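Local atomic coordinates of periplasmic binding protein (Sulfurospirillum deleyianum, PDB entry 4PAG), a protein that probably serves as the solute-binding component of an ABC transporter, capturing a small ligand outside the cytoplasmic membrane for delivery to the permease. Residues A[268-279]-A[300-309]. Residues are numbered along the deposited sequence; the frame is centred on the assembly and turned at random.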
ATOM      1  N   TRP A 268       0.014   5.499  -3.000  1.00 14.42           N
ATOM      2  CA  TRP A 268       1.370   5.440  -2.469  1.00 14.50           C
ATOM      3  C   TRP A 268       1.450   5.033  -0.994  1.00 13.61           C
ATOM      4  O   TRP A 268       2.510   4.599  -0.559  1.00 13.78           O
ATOM      5  CB  TRP A 268       2.110   6.780  -2.668  1.00 15.33           C
ATOM      6  CG  TRP A 268       2.578   7.029  -4.074  1.00 14.82           C
ATOM      7  CD1 TRP A 268       2.126   6.423  -5.215  1.00 15.13           C
ATOM      8  CD2 TRP A 268       3.567   7.974  -4.492  1.00 13.96           C
ATOM      9  NE1 TRP A 268       2.786   6.916  -6.304  1.00 15.00           N
ATOM     10  CE2 TRP A 268       3.672   7.874  -5.892  1.00 14.23           C
ATOM     11  CE3 TRP A 268       4.377   8.895  -3.817  1.00 13.62           C
ATOM     12  CZ2 TRP A 268       4.561   8.657  -6.634  1.00 13.51           C
ATOM     13  CZ3 TRP A 268       5.253   9.669  -4.558  1.00 12.86           C
ATOM     14  CH2 TRP A 268       5.333   9.547  -5.945  1.00 13.30           C
ATOM     15  N   THR A 269       0.366   5.162  -0.226  1.00 13.35           N
ATOM     16  CA  THR A 269       0.448   4.887   1.227  1.00 14.95           C
ATOM     17  C   THR A 269      -0.624   3.987   1.858  1.00 13.80           C
ATOM     18  O   THR A 269      -0.365   3.397   2.907  1.00 15.26           O
ATOM     19  CB  THR A 269       0.546   6.197   2.058  1.00 15.22           C
ATOM     20  OG1 THR A 269      -0.729   6.846   2.124  1.00 16.17           O
ATOM     21  CG2 THR A 269       1.561   7.146   1.455  1.00 16.83           C
ATOM     22  N   ASP A 270      -1.796   3.852   1.237  1.00 14.10           N
ATOM     23  CA  ASP A 270      -2.941   3.207   1.896  1.00 14.33           C
ATOM     24  C   ASP A 270      -4.098   2.963   0.905  1.00 14.74           C
ATOM     25  O   ASP A 270      -4.124   3.550  -0.171  1.00 15.34           O
ATOM     26  CB  ASP A 270      -3.412   4.120   3.036  1.00 14.48           C
ATOM     27  CG  ASP A 270      -4.353   3.439   4.005  1.00 14.70           C
ATOM     28  OD1 ASP A 270      -4.402   2.190   4.043  1.00 15.88           O
ATOM     29  OD2 ASP A 270      -5.039   4.170   4.755  1.00 15.10           O
ATOM     30  N   ARG A 271      -5.039   2.086   1.260  1.00 13.02           N
ATOM     31  CA  ARG A 271      -6.273   1.917   0.492  1.00 14.79           C
ATOM     32  C   ARG A 271      -5.975   1.483  -0.953  1.00 15.17           C
ATOM     33  O   ARG A 271      -6.496   2.062  -1.899  1.00 15.72           O
ATOM     34  CB  ARG A 271      -7.105   3.223   0.499  1.00 15.85           C
ATOM     35  CG  ARG A 271      -7.263   3.888   1.856  1.00 15.77           C
ATOM     36  CD  ARG A 271      -7.973   3.009   2.884  1.00 17.21           C
ATOM     37  NE  ARG A 271      -7.842   3.555   4.234  1.00 18.73           N
ATOM     38  CZ  ARG A 271      -8.489   3.105   5.312  1.00 16.27           C
ATOM     39  NH1 ARG A 271      -9.360   2.106   5.226  1.00 15.18           N
ATOM     40  NH2 ARG A 271      -8.270   3.669   6.491  1.00 17.07           N
ATOM     41  N   PRO A 272      -5.157   0.429  -1.124  1.00 13.72           N
ATOM     42  CA  PRO A 272      -4.638  -0.487  -0.121  1.00 14.46           C
ATOM     43  C   PRO A 272      -3.225  -0.202   0.401  1.00 13.73           C
ATOM     44  O   PRO A 272      -2.430   0.456  -0.272  1.00 11.57           O
ATOM     45  CB  PRO A 272      -4.572  -1.796  -0.896  1.00 15.72           C
ATOM     46  CG  PRO A 272      -4.157  -1.349  -2.267  1.00 16.62           C
ATOM     47  CD  PRO A 272      -4.816  -0.018  -2.486  1.00 15.33           C
ATOM     48  N   PRO A 273      -2.905  -0.752   1.584  1.00 14.91           N
ATOM     49  CA  PRO A 273      -1.511  -0.961   1.951  1.00 16.43           C
ATOM     50  C   PRO A 273      -0.889  -1.833   0.866  1.00 17.47           C
ATOM     51  O   PRO A 273      -1.525  -2.780   0.412  1.00 19.30           O
ATOM     52  CB  PRO A 273      -1.586  -1.736   3.269  1.00 18.00           C
ATOM     53  CG  PRO A 273      -2.990  -1.670   3.716  1.00 18.91           C
ATOM     54  CD  PRO A 273      -3.839  -1.383   2.525  1.00 16.38           C
ATOM     55  N   SER A 274       0.304  -1.491   0.404  1.00 17.43           N
ATOM     56  CA  SER A 274       0.954  -2.276  -0.639  1.00 16.87           C
ATOM     57  C   SER A 274       2.442  -1.962  -0.738  1.00 16.23           C
ATOM     58  O   SER A 274       2.958  -1.058  -0.069  1.00 13.19           O
ATOM     59  CB  SER A 274       0.303  -2.015  -2.004  1.00 16.40           C
ATOM     60  OG  SER A 274       0.770  -0.795  -2.571  1.00 15.11           O
ATOM     61  N   PHE A 275       3.107  -2.721  -1.602  1.00 14.98           N
ATOM     62  CA  PHE A 275       4.508  -2.503  -1.942  1.00 13.91           C
ATOM     63  C   PHE A 275       4.821  -1.063  -2.398  1.00 12.73           C
ATOM     64  O   PHE A 275       5.976  -0.650  -2.374  1.00 12.85           O
ATOM     65  CB  PHE A 275       4.913  -3.470  -3.054  1.00 13.98           C
ATOM     66  CG  PHE A 275       4.387  -3.075  -4.389  1.00 13.19           C
ATOM     67  CD1 PHE A 275       3.134  -3.476  -4.800  1.00 13.75           C
ATOM     68  CD2 PHE A 275       5.135  -2.245  -5.222  1.00 12.38           C
ATOM     69  CE1 PHE A 275       2.638  -3.075  -6.034  1.00 14.87           C
ATOM     70  CE2 PHE A 275       4.642  -1.842  -6.443  1.00 13.51           C
ATOM     71  CZ  PHE A 275       3.388  -2.262  -6.857  1.00 13.76           C
HETATM   72  N   MSE A 276       3.815  -0.309  -2.832  1.00 12.22           N
HETATM   73  CA  MSE A 276       4.024   1.103  -3.210  1.00 12.96           C
HETATM   74  C   MSE A 276       4.649   1.898  -2.081  1.00 13.21           C
HETATM   75  O   MSE A 276       5.284   2.941  -2.317  1.00 13.08           O
HETATM   76  CB  MSE A 276       2.711   1.795  -3.575  1.00 13.31           C
HETATM   77  CG  MSE A 276       2.013   1.239  -4.808  1.00 16.03           C
HETATM   78 SE   MSE A 276       3.063   1.481  -6.456  1.00 19.02          SE
HETATM   79  CE  MSE A 276       3.002   3.450  -6.592  1.00 18.52           C
ATOM     80  N   ARG A 277       4.488   1.414  -0.850  1.00 13.01           N
ATOM     81  CA  ARG A 277       5.083   2.049   0.337  1.00 13.73           C
ATOM     82  C   ARG A 277       6.607   2.118   0.308  1.00 14.65           C
ATOM     83  O   ARG A 277       7.206   2.985   0.959  1.00 14.63           O
ATOM     84  CB  ARG A 277       4.621   1.342   1.604  1.00 13.32           C
ATOM     85  CG  ARG A 277       3.159   1.593   1.909  1.00 14.09           C
ATOM     86  CD  ARG A 277       2.581   0.613   2.918  1.00 14.14           C
ATOM     87  NE  ARG A 277       1.295   1.121   3.366  1.00 14.46           N
ATOM     88  CZ  ARG A 277       0.592   0.674   4.398  1.00 14.73           C
ATOM     89  NH1 ARG A 277       1.012  -0.359   5.130  1.00 15.12           N
ATOM     90  NH2 ARG A 277      -0.562   1.273   4.694  1.00 15.19           N
ATOM     91  N   ILE A 278       7.230   1.210  -0.443  1.00 13.51           N
ATOM     92  CA  ILE A 278       8.661   1.284  -0.717  1.00 14.98           C
ATOM     93  C   ILE A 278       9.050   2.696  -1.190  1.00 14.75           C
ATOM     94  O   ILE A 278      10.065   3.244  -0.760  1.00 16.08           O
ATOM     95  CB  ILE A 278       9.053   0.227  -1.767  1.00 15.39           C
ATOM     96  CG1 ILE A 278       8.955  -1.166  -1.139  1.00 16.48           C
ATOM     97  CG2 ILE A 278      10.459   0.467  -2.298  1.00 15.87           C
ATOM     98  CD1 ILE A 278       8.733  -2.273  -2.152  1.00 17.44           C
ATOM     99  N   LEU A 279       8.224   3.270  -2.062  1.00 14.70           N
ATOM    100  CA  LEU A 279       8.411   4.638  -2.539  1.00 13.78           C
ATOM    101  C   LEU A 279       7.651   5.637  -1.669  1.00 13.70           C
ATOM    102  O   LEU A 279       8.172   6.708  -1.339  1.00 12.99           O
ATOM    103  CB  LEU A 279       7.931   4.754  -3.983  1.00 13.87           C
ATOM    104  CG  LEU A 279       7.961   6.143  -4.617  1.00 14.56           C
ATOM    105  CD1 LEU A 279       9.389   6.619  -4.775  1.00 15.09           C
ATOM    106  CD2 LEU A 279       7.253   6.115  -5.962  1.00 15.30           C
ATOM    107  N   LYS A 300      14.024   9.044  -7.207  1.00 17.01           N
ATOM    108  CA  LYS A 300      13.476   7.784  -6.680  1.00 17.17           C
ATOM    109  C   LYS A 300      12.156   7.401  -7.355  1.00 15.96           C
ATOM    110  O   LYS A 300      11.948   6.238  -7.701  1.00 16.01           O
ATOM    111  CB  LYS A 300      13.285   7.863  -5.171  1.00 16.96           C
ATOM    112  CG  LYS A 300      14.600   7.874  -4.420  1.00 18.62           C
ATOM    113  CD  LYS A 300      14.434   7.487  -2.961  1.00 20.45           C
ATOM    114  CE  LYS A 300      15.764   7.090  -2.347  1.00 21.76           C
ATOM    115  NZ  LYS A 300      16.226   5.767  -2.845  1.00 25.11           N
ATOM    116  N   VAL A 301      11.278   8.377  -7.559  1.00 16.20           N
ATOM    117  CA  VAL A 301      10.028   8.121  -8.277  1.00 16.14           C
ATOM    118  C   VAL A 301      10.338   7.574  -9.671  1.00 15.52           C
ATOM    119  O   VAL A 301       9.766   6.567 -10.092  1.00 15.40           O
ATOM    120  CB  VAL A 301       9.133   9.385  -8.388  1.00 15.83           C
ATOM    121  CG1 VAL A 301       7.842   9.067  -9.131  1.00 16.55           C
ATOM    122  CG2 VAL A 301       8.803   9.949  -7.012  1.00 16.65           C
ATOM    123  N   LYS A 302      11.259   8.228 -10.378  1.00 15.16           N
ATOM    124  CA  LYS A 302      11.585   7.831 -11.747  1.00 16.27           C
ATOM    125  C   LYS A 302      12.131   6.412 -11.810  1.00 15.28           C
ATOM    126  O   LYS A 302      11.677   5.624 -12.634  1.00 16.41           O
ATOM    127  CB  LYS A 302      12.561   8.823 -12.409  1.00 18.85           C
ATOM    128  CG  LYS A 302      11.883  10.069 -12.951  1.00 22.73           C
ATOM    129  CD  LYS A 302      12.914  11.115 -13.380  1.00 30.24           C
ATOM    130  CE  LYS A 302      12.283  12.280 -14.128  1.00 38.31           C
ATOM    131  NZ  LYS A 302      12.476  12.204 -15.604  1.00 48.22           N
ATOM    132  N   ALA A 303      13.077   6.086 -10.928  1.00 15.70           N
ATOM    133  CA  ALA A 303      13.677   4.747 -10.895  1.00 14.88           C
ATOM    134  C   ALA A 303      12.655   3.681 -10.501  1.00 15.11           C
ATOM    135  O   ALA A 303      12.612   2.604 -11.084  1.00 14.20           O
ATOM    136  CB  ALA A 303      14.858   4.709  -9.936  1.00 13.82           C
ATOM    137  N   PHE A 304      11.830   3.994  -9.514  1.00 15.46           N
ATOM    138  CA  PHE A 304      10.815   3.058  -9.044  1.00 15.18           C
ATOM    139  C   PHE A 304       9.794   2.744 -10.149  1.00 14.54           C
ATOM    140  O   PHE A 304       9.479   1.573 -10.409  1.00 14.41           O
ATOM    141  CB  PHE A 304      10.143   3.611  -7.789  1.00 14.38           C
ATOM    142  CG  PHE A 304       9.160   2.673  -7.162  1.00 13.82           C
ATOM    143  CD1 PHE A 304       7.838   2.684  -7.560  1.00 14.23           C
ATOM    144  CD2 PHE A 304       9.556   1.779  -6.175  1.00 14.60           C
ATOM    145  CE1 PHE A 304       6.923   1.827  -6.993  1.00 14.63           C
ATOM    146  CE2 PHE A 304       8.641   0.917  -5.599  1.00 15.23           C
ATOM    147  CZ  PHE A 304       7.323   0.945  -6.012  1.00 15.75           C
ATOM    148  N   TYR A 305       9.305   3.778 -10.822  1.00 13.43           N
ATOM    149  CA  TYR A 305       8.306   3.584 -11.871  1.00 15.90           C
ATOM    150  C   TYR A 305       8.882   2.846 -13.078  1.00 15.10           C
ATOM    151  O   TYR A 305       8.184   2.035 -13.710  1.00 15.89           O
ATOM    152  CB  TYR A 305       7.632   4.912 -12.268  1.00 15.22           C
ATOM    153  CG  TYR A 305       6.400   5.193 -11.421  1.00 13.75           C
ATOM    154  CD1 TYR A 305       6.520   5.475 -10.061  1.00 13.66           C
ATOM    155  CD2 TYR A 305       5.126   5.141 -11.966  1.00 13.24           C
ATOM    156  CE1 TYR A 305       5.404   5.706  -9.277  1.00 13.81           C
ATOM    157  CE2 TYR A 305       3.997   5.374 -11.187  1.00 13.04           C
ATOM    158  CZ  TYR A 305       4.140   5.647  -9.839  1.00 13.42           C
ATOM    159  OH  TYR A 305       3.028   5.885  -9.043  1.00 12.56           O
ATOM    160  N   GLN A 306      10.161   3.080 -13.364  1.00 14.37           N
ATOM    161  CA  GLN A 306      10.813   2.418 -14.491  1.00 15.23           C
ATOM    162  C   GLN A 306      10.858   0.916 -14.285  1.00 14.81           C
ATOM    163  O   GLN A 306      10.479   0.158 -15.177  1.00 14.64           O
ATOM    164  CB  GLN A 306      12.229   2.957 -14.714  1.00 16.39           C
ATOM    165  CG  GLN A 306      12.829   2.567 -16.062  1.00 18.62           C
ATOM    166  CD  GLN A 306      13.485   1.195 -16.092  1.00 21.17           C
ATOM    167  OE1 GLN A 306      13.939   0.668 -15.069  1.00 22.73           O
ATOM    168  NE2 GLN A 306      13.564   0.616 -17.291  1.00 23.16           N
ATOM    169  N   LEU A 307      11.291   0.494 -13.108  1.00 14.03           N
ATOM    170  CA  LEU A 307      11.475  -0.927 -12.810  1.00 14.40           C
ATOM    171  C   LEU A 307      10.144  -1.612 -12.517  1.00 14.78           C
ATOM    172  O   LEU A 307       9.833  -2.660 -13.107  1.00 14.94           O
ATOM    173  CB  LEU A 307      12.439  -1.109 -11.634  1.00 14.80           C
ATOM    174  CG  LEU A 307      12.665  -2.552 -11.163  1.00 15.37           C
ATOM    175  CD1 LEU A 307      13.294  -3.388 -12.272  1.00 15.54           C
ATOM    176  CD2 LEU A 307      13.523  -2.594  -9.913  1.00 16.23           C
ATOM    177  N   PHE A 308       9.351  -1.025 -11.623  1.00 14.11           N
ATOM    178  CA  PHE A 308       8.095  -1.664 -11.192  1.00 14.35           C
ATOM    179  C   PHE A 308       7.005  -1.652 -12.258  1.00 14.18           C
ATOM    180  O   PHE A 308       6.290  -2.638 -12.404  1.00 16.09           O
ATOM    181  CB  PHE A 308       7.581  -1.070  -9.865  1.00 15.09           C
ATOM    182  CG  PHE A 308       8.294  -1.606  -8.660  1.00 14.39           C
ATOM    183  CD1 PHE A 308       9.563  -1.170  -8.347  1.00 14.85           C
ATOM    184  CD2 PHE A 308       7.715  -2.596  -7.870  1.00 14.68           C
ATOM    185  CE1 PHE A 308      10.246  -1.682  -7.254  1.00 15.13           C
ATOM    186  CE2 PHE A 308       8.385  -3.105  -6.774  1.00 15.09           C
ATOM    187  CZ  PHE A 308       9.657  -2.650  -6.464  1.00 14.48           C
ATOM    188  N   PHE A 309       6.893  -0.560 -13.013  1.00 14.78           N
ATOM    189  CA  PHE A 309       5.807  -0.400 -13.983  1.00 15.48           C
ATOM    190  C   PHE A 309       6.269  -0.392 -15.440  1.00 16.20           C
ATOM    191  O   PHE A 309       5.443  -0.498 -16.341  1.00 18.80           O
ATOM    192  CB  PHE A 309       4.991   0.864 -13.669  1.00 15.73           C
ATOM    193  CG  PHE A 309       4.231   0.779 -12.373  1.00 16.45           C
ATOM    194  CD1 PHE A 309       3.090  -0.013 -12.281  1.00 15.96           C
ATOM    195  CD2 PHE A 309       4.659   1.463 -11.242  1.00 17.70           C
ATOM    196  CE1 PHE A 309       2.392  -0.114 -11.085  1.00 16.36           C
ATOM    197  CE2 PHE A 309       3.960   1.366 -10.046  1.00 17.37           C
ATOM    198  CZ  PHE A 309       2.826   0.575  -9.968  1.00 16.89           C
TER
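Trp268 and Tyr305 make the one hydrogen bond between 268-279 and 300-309: indole NE1 donates to the phenol OH at 2.9 Å, close to straight (160°) and nearly in the indole plane. The same OH also bonds to Ser264 O, so this buried hydroxyl has two hydrogen-bond partners.

The remaining contacts are van der Waals, CH-pi and Met-aromatic. Leu279 is a knob among Lys300, Val301, Phe304 and Tyr305. Its CB stands over the centre of the Phe304 ring in a CH-pi contact, 3.9 Å from the centroid, while CD2 meets the Tyr305 edge, with CE1 3.8 Å away. Phe308 CD1 lies over the rim of the opposite face of Phe304, and Ile278 CG2 packs obliquely against that ring.

Met276, present as selenomethionine, makes two edge-on Met-aromatic contacts: SE lies 3.9 Å from CE1 of Phe304 and 3.6 Å from CZ of Phe309. The bend at chi2 (-64°) carries SE to both ring edges, and that at chi3 brings CE to the Tyr305 hydroxyl. The rings of Phe275 and Phe308 lie within 10° of parallel yet scarcely overlap, with centroids 5.5 Å apart.

The contact packs the loop into helix 277-288, and that helix's start, against helix 297-309. The loop follows strand 258-260, outermost in the parallel sheet; helices 141-163 and 28-37 border Ile278 and Phe275, and helix 315-322, which contributes Tyr321 and Phe322 to the histidine pocket, touches Val301.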